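Local coordinates for protein Plm1 (Streptomyces sp. HK803, PDB 4HXY) that probably reduces a beta-keto intermediate with NADPH, as the ketoreductase domain of the first module of phoslactomycin biosynthesis, at residues T181-P186 with A394-I399; V357-G362 with P407-V412. One frame throughout, in Å; residues are numbered along the deposited sequence.

Interaction 1: residues T181-P186 with A394-I399; sequences TGTWTP and AMEQAI
The indole of W184 is sandwiched between I399, across the contact, and P186 of its own loop. CD1 of I399 stands over the six-membered ring, 3.7 Å from its centroid and 10° off the normal, a CH-pi contact, while I399 CG2 covers the pyrrole part of the same face, 3.5 Å from W184 NE1. P186 CD lies over the opposite face. M395 comes in obliquely: its chain bends at SD and packs CE 3.6 Å from W184 CZ3, with SD 5.4 Å from the centroid of the six-membered ring in a Met-aromatic contact. W184 NE1 makes a weak hydrogen bond to D316 of strand 316-322.

E396, CG anti to its backbone N (chi1 165°) and extended beyond, brings its carboxylate to the loop backbone at T183 and W184. Its OE2 accepts the backbone N-H of W184 at 3.0 Å in a nearly straight bond (167°), the donor lying well above the carboxylate plane. OE1 takes hydrogen bonds from Q393 and two waters, the first of which also donates to T181 OG1 at 2.7 Å. T181 OG1 in turn donates to G182 O in the carbonyl plane, at 2.8 Å, and T181 CG2 packs 3.6 Å from Q397 O. As in other modular ketoreductases, this loop is probably the linker from the structural into the catalytic, Rossmann-type subdomain, here docked on helix 388-400 by T181, W184 and E396.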
ATOM      1  N   THR A 181      10.550 -22.290   4.748  1.00 14.20           N
ATOM      2  CA  THR A 181      10.605 -22.010   6.191  1.00 13.56           C
ATOM      3  C   THR A 181      10.053 -23.123   7.060  1.00 13.85           C
ATOM      4  O   THR A 181       9.440 -24.071   6.565  1.00 14.16           O
ATOM      5  CB  THR A 181       9.763 -20.744   6.551  1.00 13.60           C
ATOM      6  OG1 THR A 181       8.356 -21.053   6.504  1.00 13.18           O
ATOM      7  CG2 THR A 181      10.078 -19.567   5.622  1.00 12.29           C
ATOM      8  N   GLY A 182      10.253 -22.948   8.366  1.00 14.06           N
ATOM      9  CA  GLY A 182       9.572 -23.742   9.376  1.00 14.23           C
ATOM     10  C   GLY A 182       8.129 -23.291   9.557  1.00 14.07           C
ATOM     11  O   GLY A 182       7.619 -22.436   8.822  1.00 13.99           O
ATOM     12  N   THR A 183       7.478 -23.893  10.544  1.00 12.98           N
ATOM     13  CA  THR A 183       6.062 -23.693  10.825  1.00 12.02           C
ATOM     14  C   THR A 183       5.837 -22.443  11.672  1.00 10.69           C
ATOM     15  O   THR A 183       6.560 -22.225  12.620  1.00 10.41           O
ATOM     16  CB  THR A 183       5.554 -24.917  11.622  1.00 12.31           C
ATOM     17  OG1 THR A 183       5.720 -26.091  10.810  1.00 15.19           O
ATOM     18  CG2 THR A 183       4.091 -24.769  12.005  1.00 12.90           C
ATOM     19  N   TRP A 184       4.825 -21.638  11.344  1.00  9.68           N
ATOM     20  CA  TRP A 184       4.460 -20.485  12.159  1.00  9.20           C
ATOM     21  C   TRP A 184       3.737 -20.963  13.419  1.00  9.21           C
ATOM     22  O   TRP A 184       2.710 -21.622  13.317  1.00  9.35           O
ATOM     23  CB  TRP A 184       3.562 -19.525  11.358  1.00  9.58           C
ATOM     24  CG  TRP A 184       3.273 -18.246  12.076  1.00 10.59           C
ATOM     25  CD1 TRP A 184       4.140 -17.499  12.829  1.00 12.56           C
ATOM     26  CD2 TRP A 184       2.022 -17.568  12.113  1.00 13.02           C
ATOM     27  NE1 TRP A 184       3.488 -16.378  13.322  1.00 13.71           N
ATOM     28  CE2 TRP A 184       2.195 -16.403  12.883  1.00 12.89           C
ATOM     29  CE3 TRP A 184       0.770 -17.831  11.552  1.00 14.42           C
ATOM     30  CZ2 TRP A 184       1.149 -15.507  13.121  1.00 15.63           C
ATOM     31  CZ3 TRP A 184      -0.273 -16.934  11.802  1.00 15.81           C
ATOM     32  CH2 TRP A 184      -0.065 -15.802  12.573  1.00 14.87           C
ATOM     33  N   THR A 185       4.283 -20.624  14.585  1.00  8.80           N
ATOM     34  CA  THR A 185       3.746 -21.097  15.875  1.00  8.73           C
ATOM     35  C   THR A 185       3.597 -19.920  16.827  1.00  8.72           C
ATOM     36  O   THR A 185       4.317 -19.805  17.819  1.00  9.36           O
ATOM     37  CB  THR A 185       4.631 -22.193  16.491  1.00  8.88           C
ATOM     38  OG1 THR A 185       5.966 -21.703  16.659  1.00  9.38           O
ATOM     39  CG2 THR A 185       4.637 -23.455  15.635  1.00 10.24           C
ATOM     40  N   PRO A 186       2.640 -19.021  16.532  1.00  8.12           N
ATOM     41  CA  PRO A 186       2.453 -17.860  17.387  1.00  8.49           C
ATOM     42  C   PRO A 186       2.024 -18.242  18.796  1.00  9.29           C
ATOM     43  O   PRO A 186       1.225 -19.169  18.973  1.00  9.77           O
ATOM     44  CB  PRO A 186       1.311 -17.105  16.702  1.00  8.73           C
ATOM     45  CG  PRO A 186       0.598 -18.109  15.920  1.00  7.86           C
ATOM     46  CD  PRO A 186       1.625 -19.084  15.466  1.00  9.44           C
ATOM     47  N   ALA A 394       1.563 -19.508   2.087  1.00  7.96           N
ATOM     48  CA  ALA A 394       2.385 -18.358   1.722  1.00  7.31           C
ATOM     49  C   ALA A 394       2.475 -17.354   2.857  1.00  7.00           C
ATOM     50  O   ALA A 394       3.509 -16.732   3.055  1.00  7.45           O
ATOM     51  CB  ALA A 394       1.840 -17.693   0.435  1.00  7.79           C
ATOM     52  N   MET A 395       1.388 -17.203   3.622  1.00  6.84           N
ATOM     53  CA  MET A 395       1.415 -16.351   4.810  1.00  6.50           C
ATOM     54  C   MET A 395       2.486 -16.800   5.808  1.00  6.75           C
ATOM     55  O   MET A 395       3.268 -15.990   6.280  1.00  5.89           O
ATOM     56  CB  MET A 395       0.050 -16.317   5.487  1.00  6.95           C
ATOM     57  CG  MET A 395       0.029 -15.423   6.717  1.00  7.41           C
ATOM     58  SD  MET A 395      -1.500 -15.605   7.652  1.00 11.83           S
ATOM     59  CE  MET A 395      -1.234 -17.236   8.363  1.00 13.29           C
ATOM     60  N   GLU A 396       2.509 -18.090   6.110  1.00  7.24           N
ATOM     61  CA  GLU A 396       3.522 -18.667   7.005  1.00  8.03           C
ATOM     62  C   GLU A 396       4.935 -18.419   6.475  1.00  7.22           C
ATOM     63  O   GLU A 396       5.822 -18.014   7.214  1.00  8.45           O
ATOM     64  CB  GLU A 396       3.260 -20.168   7.160  1.00  8.97           C
ATOM     65  CG  GLU A 396       4.382 -20.961   7.748  1.00 13.13           C
ATOM     66  CD  GLU A 396       3.988 -22.420   7.998  1.00 17.85           C
ATOM     67  OE1 GLU A 396       4.413 -23.314   7.201  1.00 19.52           O
ATOM     68  OE2 GLU A 396       3.235 -22.649   8.981  1.00 17.29           O
ATOM     69  N   GLN A 397       5.120 -18.626   5.177  1.00  7.02           N
ATOM     70  CA  GLN A 397       6.410 -18.396   4.535  1.00  7.15           C
ATOM     71  C   GLN A 397       6.859 -16.933   4.665  1.00  7.19           C
ATOM     72  O   GLN A 397       8.021 -16.660   4.941  1.00  7.51           O
ATOM     73  CB  GLN A 397       6.348 -18.796   3.063  1.00  7.22           C
ATOM     74  CG  GLN A 397       6.251 -20.281   2.811  1.00  8.67           C
ATOM     75  CD  GLN A 397       6.024 -20.591   1.343  1.00 12.98           C
ATOM     76  OE1 GLN A 397       4.925 -20.458   0.844  1.00 14.31           O
ATOM     77  NE2 GLN A 397       7.093 -20.952   0.632  1.00 17.78           N
ATOM     78  N   ALA A 398       5.923 -16.000   4.490  1.00  7.15           N
ATOM     79  CA  ALA A 398       6.248 -14.588   4.595  1.00  7.01           C
ATOM     80  C   ALA A 398       6.661 -14.197   6.009  1.00  7.52           C
ATOM     81  O   ALA A 398       7.598 -13.416   6.217  1.00  7.64           O
ATOM     82  CB  ALA A 398       5.079 -13.721   4.107  1.00  6.80           C
ATOM     83  N   ILE A 399       5.950 -14.748   6.993  1.00  7.52           N
ATOM     84  CA  ILE A 399       6.198 -14.447   8.392  1.00  7.65           C
ATOM     85  C   ILE A 399       7.510 -15.064   8.841  1.00  8.16           C
ATOM     86  O   ILE A 399       8.284 -14.409   9.547  1.00  8.96           O
ATOM     87  CB  ILE A 399       5.022 -14.939   9.298  1.00  7.33           C
ATOM     88  CG1 ILE A 399       3.738 -14.195   8.961  1.00  7.55           C
ATOM     89  CG2 ILE A 399       5.377 -14.791  10.811  1.00  7.88           C
ATOM     90  CD1 ILE A 399       2.490 -14.792   9.569  1.00  6.19           C
TER
HETATM   91  O   HOH W   1       6.378 -22.562   5.365  1.00 30.96           O
HETATM   92  O   HOH W   2       6.415 -25.382   7.536  1.00 44.30           O

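Interaction 2: residues V357-G362 with P407-V412; sequences VSVAWG and PVVADV. With NDP (NADPH dihydro-nicotinamide-adenine-dinucleotide phosphate), chain C.
A360 sits between P407 and V409 and bonds to both. Its N-H reaches P407 O at 2.9 Å in the carbonyl plane, and its carbonyl oxygen accepts V409 N at 3.0 Å from above that plane. One step on, G362 N donates to V409 O at 2.8 Å, so strands 357-361 and 408-412 pair in parallel. At the strand end, W361 O lies 3.4 Å from NDP C5N and G362 O 3.3 Å from NDP C4N, the hydride-bearing carbon. On one face of the pairing W361 and V409 lie side by side, pointing the same way, with W361 CZ3 3.8 Å from V409 CG1. V359 CG1, carried anti to its own backbone N (chi1 180°), lies over the indole face and also meets V409 CG2 at 3.9 Å. A360 and V408 occupy the other face. At the start of the pairing, P407 CD packs on V357 CG2.

Beyond this shell, F320 and W364 meet the W361 ring edge-to-face. Replacing W361 by an alanine is likely to leave V359, V409, F320 and W364 without the indole they pack on, opening a gap beside the strand. S358 OG is held by D343, and strand 316-322 flanks the other edge of strand 357-361. Two backbone carbonyls thus border the reactive part of the dihydronicotinamide, where their partial negative charge would probably favour the positive charge that develops as hydride leaves.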
ATOM      1  N   VAL A 357       5.908  -7.610   8.849  1.00  5.39           N
ATOM      2  CA  VAL A 357       5.779  -7.934   7.441  1.00  5.47           C
ATOM      3  C   VAL A 357       4.438  -7.455   6.909  1.00  6.20           C
ATOM      4  O   VAL A 357       3.417  -7.580   7.589  1.00  5.92           O
ATOM      5  CB  VAL A 357       5.959  -9.420   7.158  1.00  5.42           C
ATOM      6  CG1 VAL A 357       4.895 -10.302   7.898  1.00  8.00           C
ATOM      7  CG2 VAL A 357       6.004  -9.667   5.600  1.00  6.06           C
ATOM      8  N   SER A 358       4.467  -6.911   5.692  1.00  6.29           N
ATOM      9  CA  SER A 358       3.257  -6.556   4.973  1.00  5.98           C
ATOM     10  C   SER A 358       3.178  -7.428   3.748  1.00  6.59           C
ATOM     11  O   SER A 358       4.063  -7.368   2.888  1.00  7.52           O
ATOM     12  CB  SER A 358       3.281  -5.093   4.567  1.00  6.67           C
ATOM     13  OG  SER A 358       2.060  -4.712   3.940  1.00  9.09           O
ATOM     14  N   VAL A 359       2.148  -8.254   3.652  1.00  5.69           N
ATOM     15  CA  VAL A 359       2.006  -9.114   2.471  1.00  5.76           C
ATOM     16  C   VAL A 359       0.985  -8.461   1.556  1.00  5.98           C
ATOM     17  O   VAL A 359      -0.167  -8.273   1.960  1.00  6.55           O
ATOM     18  CB  VAL A 359       1.527 -10.538   2.823  1.00  5.27           C
ATOM     19  CG1 VAL A 359       1.389 -11.390   1.574  1.00  5.56           C
ATOM     20  CG2 VAL A 359       2.507 -11.234   3.782  1.00  7.60           C
ATOM     21  N   ALA A 360       1.412  -8.141   0.331  1.00  5.68           N
ATOM     22  CA  ALA A 360       0.527  -7.536  -0.672  1.00  5.54           C
ATOM     23  C   ALA A 360      -0.130  -8.679  -1.444  1.00  6.03           C
ATOM     24  O   ALA A 360       0.418  -9.219  -2.396  1.00  6.19           O
ATOM     25  CB  ALA A 360       1.313  -6.609  -1.565  1.00  5.73           C
ATOM     26  N   TRP A 361      -1.300  -9.084  -0.976  1.00  5.48           N
ATOM     27  CA  TRP A 361      -2.036 -10.176  -1.571  1.00  5.59           C
ATOM     28  C   TRP A 361      -2.767  -9.828  -2.886  1.00  5.39           C
ATOM     29  O   TRP A 361      -3.421  -8.774  -3.018  1.00  6.14           O
ATOM     30  CB  TRP A 361      -3.118 -10.621  -0.607  1.00  5.29           C
ATOM     31  CG  TRP A 361      -2.628 -11.105   0.709  1.00  3.98           C
ATOM     32  CD1 TRP A 361      -2.779 -10.495   1.917  1.00  5.39           C
ATOM     33  CD2 TRP A 361      -2.019 -12.363   0.967  1.00  3.56           C
ATOM     34  NE1 TRP A 361      -2.251 -11.275   2.904  1.00  6.08           N
ATOM     35  CE2 TRP A 361      -1.778 -12.432   2.345  1.00  4.69           C
ATOM     36  CE3 TRP A 361      -1.615 -13.409   0.161  1.00  4.63           C
ATOM     37  CZ2 TRP A 361      -1.156 -13.532   2.939  1.00  6.63           C
ATOM     38  CZ3 TRP A 361      -1.027 -14.509   0.738  1.00  4.34           C
ATOM     39  CH2 TRP A 361      -0.784 -14.558   2.118  1.00  5.05           C
ATOM     40  N   GLY A 362      -2.701 -10.763  -3.821  1.00  5.39           N
ATOM     41  CA  GLY A 362      -3.746 -10.874  -4.830  1.00  6.35           C
ATOM     42  C   GLY A 362      -5.051 -11.371  -4.245  1.00  7.15           C
ATOM     43  O   GLY A 362      -5.166 -11.608  -3.044  1.00  7.69           O
ATOM     44  N   PRO A 407       6.740  -8.981   0.623  1.00 11.24           N
ATOM     45  CA  PRO A 407       6.357  -9.773  -0.528  1.00  9.63           C
ATOM     46  C   PRO A 407       5.006  -9.423  -1.124  1.00  8.79           C
ATOM     47  O   PRO A 407       4.114  -8.986  -0.443  1.00  8.05           O
ATOM     48  CB  PRO A 407       6.312 -11.181   0.055  1.00  9.95           C
ATOM     49  CG  PRO A 407       5.819 -10.944   1.423  1.00 11.39           C
ATOM     50  CD  PRO A 407       6.500  -9.707   1.879  1.00 11.62           C
ATOM     51  N   VAL A 408       4.916  -9.648  -2.425  1.00  6.58           N
ATOM     52  CA  VAL A 408       3.669  -9.566  -3.181  1.00  6.06           C
ATOM     53  C   VAL A 408       3.358 -11.015  -3.554  1.00  6.36           C
ATOM     54  O   VAL A 408       4.209 -11.683  -4.147  1.00  6.66           O
ATOM     55  CB  VAL A 408       3.856  -8.715  -4.455  1.00  5.77           C
ATOM     56  CG1 VAL A 408       2.514  -8.512  -5.180  1.00  5.41           C
ATOM     57  CG2 VAL A 408       4.464  -7.361  -4.115  1.00  6.40           C
ATOM     58  N   VAL A 409       2.174 -11.502  -3.184  1.00  5.12           N
ATOM     59  CA  VAL A 409       1.800 -12.916  -3.373  1.00  5.42           C
ATOM     60  C   VAL A 409       0.474 -13.002  -4.108  1.00  5.60           C
ATOM     61  O   VAL A 409      -0.560 -12.586  -3.589  1.00  5.83           O
ATOM     62  CB  VAL A 409       1.708 -13.640  -2.019  1.00  6.04           C
ATOM     63  CG1 VAL A 409       1.257 -15.103  -2.213  1.00  7.25           C
ATOM     64  CG2 VAL A 409       3.053 -13.554  -1.258  1.00  7.01           C
ATOM     65  N   ALA A 410       0.504 -13.517  -5.339  1.00  6.53           N
ATOM     66  CA  ALA A 410      -0.680 -13.501  -6.207  1.00  7.13           C
ATOM     67  C   ALA A 410      -0.539 -14.563  -7.287  1.00  8.31           C
ATOM     68  O   ALA A 410       0.578 -14.926  -7.642  1.00  8.81           O
ATOM     69  CB  ALA A 410      -0.859 -12.103  -6.846  1.00  6.49           C
ATOM     70  N   ASP A 411      -1.664 -15.048  -7.801  1.00  8.76           N
ATOM     71  CA  ASP A 411      -1.668 -15.966  -8.947  1.00 10.42           C
ATOM     72  C   ASP A 411      -1.968 -15.148 -10.213  1.00 10.07           C
ATOM     73  O   ASP A 411      -3.140 -14.857 -10.497  1.00 10.72           O
ATOM     74  CB  ASP A 411      -2.754 -17.020  -8.716  1.00 10.60           C
ATOM     75  CG  ASP A 411      -2.769 -18.112  -9.769  1.00 14.07           C
ATOM     76  OD1 ASP A 411      -2.065 -17.964 -10.788  1.00 17.16           O
ATOM     77  OD2 ASP A 411      -3.502 -19.116  -9.567  1.00 16.46           O
ATOM     78  N   VAL A 412      -0.911 -14.763 -10.929  1.00 10.00           N
ATOM     79  CA  VAL A 412      -1.023 -13.885 -12.090  1.00  9.82           C
ATOM     80  C   VAL A 412      -0.726 -14.680 -13.351  1.00  9.16           C
ATOM     81  O   VAL A 412       0.268 -15.404 -13.406  1.00  9.47           O
ATOM     82  CB  VAL A 412      -0.030 -12.711 -12.026  1.00  9.67           C
ATOM     83  CG1 VAL A 412      -0.214 -11.775 -13.249  1.00 10.42           C
ATOM     84  CG2 VAL A 412      -0.214 -11.916 -10.724  1.00  9.78           C
TER
HETATM   85  PA  NDP C 501     -13.873  -8.565   4.975  1.00 12.23           P
HETATM   86  O1A NDP C 501     -14.529  -9.903   5.022  1.00 13.80           O
HETATM   87  O2A NDP C 501     -14.718  -7.367   4.660  1.00 11.30           O
HETATM   88  O5B NDP C 501     -13.127  -8.301   6.362  1.00 11.19           O
HETATM   89  C5B NDP C 501     -12.797  -6.984   6.754  1.00 12.82           C
HETATM   90  C4B NDP C 501     -12.920  -6.897   8.247  1.00 11.40           C
HETATM   91  O4B NDP C 501     -12.546  -5.610   8.695  1.00  8.96           O
HETATM   92  C3B NDP C 501     -14.332  -7.103   8.739  1.00 13.42           C
HETATM   93  O3B NDP C 501     -14.282  -8.069   9.808  1.00 15.33           O
HETATM   94  C2B NDP C 501     -14.775  -5.754   9.259  1.00 10.16           C
HETATM   95  O2B NDP C 501     -15.697  -6.043  10.289  1.00 11.30           O
HETATM   96  C1B NDP C 501     -13.431  -5.190   9.711  1.00  9.11           C
HETATM   97  N9A NDP C 501     -13.364  -3.747   9.904  1.00  7.70           N
HETATM   98  C8A NDP C 501     -13.616  -2.749   8.987  1.00  7.49           C
HETATM   99  N7A NDP C 501     -13.455  -1.551   9.591  1.00  7.76           N
HETATM  100  C5A NDP C 501     -13.073  -1.773  10.890  1.00  7.73           C
HETATM  101  C6A NDP C 501     -12.760  -0.941  11.953  1.00  6.52           C
HETATM  102  N6A NDP C 501     -12.774   0.387  11.895  1.00  6.73           N
HETATM  103  N1A NDP C 501     -12.425  -1.526  13.162  1.00  7.17           N
HETATM  104  C2A NDP C 501     -12.365  -2.908  13.296  1.00  5.95           C
HETATM  105  N3A NDP C 501     -12.677  -3.742  12.254  1.00  7.42           N
HETATM  106  C4A NDP C 501     -13.015  -3.161  11.072  1.00  8.44           C
HETATM  107  O3  NDP C 501     -12.664  -8.552   3.911  1.00 11.17           O
HETATM  108  PN  NDP C 501     -11.572  -9.671   3.650  1.00 12.40           P
HETATM  109  O1N NDP C 501     -11.667 -10.020   2.214  1.00 15.38           O
HETATM  110  O2N NDP C 501     -11.569 -10.758   4.647  1.00 14.07           O
HETATM  111  O5D NDP C 501     -10.203  -8.848   3.706  1.00 15.12           O
HETATM  112  C5D NDP C 501      -9.548  -8.584   4.920  1.00 14.82           C
HETATM  113  C4D NDP C 501      -8.265  -7.829   4.614  1.00 12.35           C
HETATM  114  O4D NDP C 501      -7.538  -8.476   3.584  1.00 11.63           O
HETATM  115  C3D NDP C 501      -8.534  -6.426   4.124  1.00 12.04           C
HETATM  116  O3D NDP C 501      -7.701  -5.533   4.801  1.00 14.77           O
HETATM  117  C2D NDP C 501      -8.172  -6.449   2.654  1.00 12.84           C
HETATM  118  O2D NDP C 501      -7.730  -5.198   2.168  1.00 14.33           O
HETATM  119  C1D NDP C 501      -7.131  -7.547   2.602  1.00 12.33           C
HETATM  120  N1N NDP C 501      -7.102  -8.216   1.294  1.00 11.07           N
HETATM  121  C2N NDP C 501      -8.118  -9.043   0.908  1.00  9.58           C
HETATM  122  C3N NDP C 501      -8.200  -9.565  -0.384  1.00 10.59           C
HETATM  123  C7N NDP C 501      -9.259 -10.520  -0.775  1.00 11.03           C
HETATM  124  O7N NDP C 501      -9.096 -11.124  -2.002  1.00 11.88           O
HETATM  125  N7N NDP C 501     -10.343 -10.792  -0.065  1.00 12.14           N
HETATM  126  C4N NDP C 501      -6.977  -9.473  -1.257  1.00  9.76           C
HETATM  127  C5N NDP C 501      -5.918  -8.559  -0.737  1.00  9.96           C
HETATM  128  C6N NDP C 501      -6.008  -7.990   0.512  1.00 10.14           C
HETATM  129  P2B NDP C 501     -16.685  -4.952  10.917  1.00 13.15           P
HETATM  130  O1X NDP C 501     -17.584  -5.747  11.835  1.00 13.44           O
HETATM  131  O2X NDP C 501     -17.485  -4.245   9.814  1.00 13.76           O
HETATM  132  O3X NDP C 501     -15.917  -3.920  11.633  1.00 10.20           O

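Helix 388-400 joins the two interactions, whose centres are about 14 Å apart. Its 394-399 segment holds the 181-186 loop through one side and rests on the paired strands through another. A398 CB meets V359 CG2 at 3.6 Å and P407 CG at 3.9 Å, A394 CB lies 3.7 Å from V409 CG1, and M395 N is 3.7 Å from W361 CH2. M395 therefore stands between the two tryptophans, W184 and W361. Interaction 2 borders the nicotinamide directly, whereas the nearest approach in interaction 1 is the M395 side chain, about 10 Å from NDP. Helix 388-400 is followed in the chain, after a short connection, by strand 408-412.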